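Local coordinates for signal recognition particle 19 kDa protein (PDB 3DLU) that probably binds 7S RNA directly and mediates attachment of the 54 kDa subunit of the archaeal signal recognition particle, which targets nascent membrane proteins to the cytoplasmic membrane, at residues I49-D54 with G71-E76. Numbering follows the deposited sequence.
Sequences IRVEED and GMIVLE
A classic beta bulge, in which I49 and R50 both face V74, interrupts the antiparallel pairing between strands 47-56 and 68-76. The evidence is a shared acceptor: V74 O takes I49 N at 2.8 Å and R50 N at a longer 3.3 Å, both arriving from the same face of its carbonyl plane. Beyond the bulge the register is regular. R50 O receives V74 N at 2.8 Å, and E52 exchanges two backbone bonds with M72, the one from E52 N to M72 O nearly straight at 177°.

These strands form a beta hairpin, with 68-76 central in the chain's three-stranded sheet and strand 3-6 along its other edge. V51 and I73 turn to the face covered by helix 34-43; R50, E52, M72 and V74 occupy the opposite face. There the extended R50 chain, its CG anti to the backbone N (chi1 172°), crosses M72 at about a right angle, bringing NH1 to 3.4 Å from M72 SD, while M72 CE lies at the guanidinium edge. E52 CB sits over one guanidinium face, 3.6 Å above its plane. The charge is met by D54 of the second subunit and E52 of the third, and strand 47-56 continues the sheet into the second subunit.

At the bulge, I49 CB packs 3.7 Å from V74 CG1, and CD1 reaches E76 OE1 at 4.0 Å. Replacing I49 by alanine removes CG1, CG2 and CD1, which would probably leave V74 CG1 and the E76 side chain less closely covered. Outside the two segments, E76 OE2 forms a salt bridge with R3 of strand 3-6.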
# COMPACT_ATOMS: atom_id res chain seq x y z
N ILE A 49 12.19 -8.09 4.70
CA ILE A 49 11.32 -8.97 3.91
C ILE A 49 10.30 -8.19 3.07
O ILE A 49 10.11 -8.47 1.88
CB ILE A 49 10.59 -9.96 4.85
CG1 ILE A 49 11.60 -10.79 5.66
CG2 ILE A 49 9.63 -10.86 4.07
CD1 ILE A 49 12.65 -11.51 4.81
N ARG A 50 9.63 -7.22 3.70
CA ARG A 50 8.67 -6.35 2.99
C ARG A 50 8.74 -4.93 3.54
O ARG A 50 8.86 -4.74 4.74
CB ARG A 50 7.23 -6.85 3.17
CG ARG A 50 6.18 -5.85 2.62
CD ARG A 50 4.74 -6.36 2.71
NE ARG A 50 3.81 -5.58 1.88
CZ ARG A 50 2.71 -4.98 2.32
NH1 ARG A 50 2.38 -5.03 3.60
NH2 ARG A 50 1.93 -4.32 1.47
N VAL A 51 8.63 -3.94 2.66
CA VAL A 51 8.50 -2.55 3.10
C VAL A 51 7.33 -1.93 2.37
O VAL A 51 7.31 -1.92 1.15
CB VAL A 51 9.76 -1.73 2.74
CG1 VAL A 51 9.65 -0.30 3.30
CG2 VAL A 51 11.00 -2.42 3.26
N GLU A 52 6.35 -1.41 3.10
CA GLU A 52 5.26 -0.71 2.43
C GLU A 52 5.15 0.67 3.02
O GLU A 52 5.25 0.83 4.24
CB GLU A 52 3.92 -1.43 2.61
CG GLU A 52 2.82 -0.95 1.64
CD GLU A 52 2.13 0.33 2.08
OE1 GLU A 52 2.07 0.60 3.30
OE2 GLU A 52 1.63 1.08 1.21
N GLU A 53 4.94 1.66 2.16
CA GLU A 53 4.74 3.02 2.64
C GLU A 53 3.75 3.77 1.74
O GLU A 53 3.79 3.67 0.52
CB GLU A 53 6.08 3.76 2.70
CG GLU A 53 6.01 5.05 3.48
CD GLU A 53 7.34 5.78 3.50
OE1 GLU A 53 8.24 5.41 2.71
OE2 GLU A 53 7.48 6.72 4.31
N ASP A 54 2.84 4.51 2.37
CA ASP A 54 1.86 5.29 1.63
C ASP A 54 1.99 6.71 2.16
O ASP A 54 1.97 6.92 3.36
CB ASP A 54 0.45 4.76 1.90
CG ASP A 54 -0.59 5.32 0.95
OD1 ASP A 54 -0.21 6.06 0.02
OD2 ASP A 54 -1.79 5.02 1.12
N GLY A 71 2.78 3.18 7.08
CA GLY A 71 3.62 2.10 6.58
C GLY A 71 3.84 0.95 7.52
O GLY A 71 3.32 0.93 8.64
N MET A 72 4.60 -0.03 7.05
CA MET A 72 4.96 -1.20 7.85
C MET A 72 6.14 -1.89 7.22
O MET A 72 6.40 -1.75 6.02
CB MET A 72 3.79 -2.19 7.97
CG MET A 72 3.41 -2.91 6.67
SD MET A 72 4.27 -4.47 6.34
CE MET A 72 3.06 -5.70 6.95
N ILE A 73 6.88 -2.62 8.05
CA ILE A 73 8.06 -3.33 7.59
C ILE A 73 7.97 -4.73 8.14
O ILE A 73 7.65 -4.92 9.31
CB ILE A 73 9.38 -2.69 8.13
CG1 ILE A 73 9.48 -1.20 7.79
CG2 ILE A 73 10.59 -3.43 7.57
CD1 ILE A 73 8.81 -0.27 8.79
N VAL A 74 8.23 -5.72 7.30
CA VAL A 74 8.38 -7.08 7.78
C VAL A 74 9.87 -7.35 7.81
O VAL A 74 10.57 -7.11 6.83
CB VAL A 74 7.68 -8.09 6.83
CG1 VAL A 74 7.92 -9.50 7.33
CG2 VAL A 74 6.18 -7.79 6.75
N LEU A 75 10.34 -7.84 8.96
CA LEU A 75 11.75 -8.07 9.22
C LEU A 75 12.01 -9.48 9.79
O LEU A 75 11.11 -10.10 10.33
CB LEU A 75 12.27 -7.04 10.23
CG LEU A 75 12.30 -5.57 9.86
CD1 LEU A 75 12.72 -4.72 11.06
CD2 LEU A 75 13.22 -5.33 8.67
N GLU A 76 13.25 -9.96 9.66
CA GLU A 76 13.68 -11.13 10.40
C GLU A 76 14.85 -10.72 11.28
O GLU A 76 15.75 -10.02 10.82
CB GLU A 76 14.13 -12.25 9.44
CG GLU A 76 12.96 -12.99 8.84
CD GLU A 76 13.38 -14.03 7.82
OE1 GLU A 76 14.52 -13.96 7.32
OE2 GLU A 76 12.56 -14.92 7.53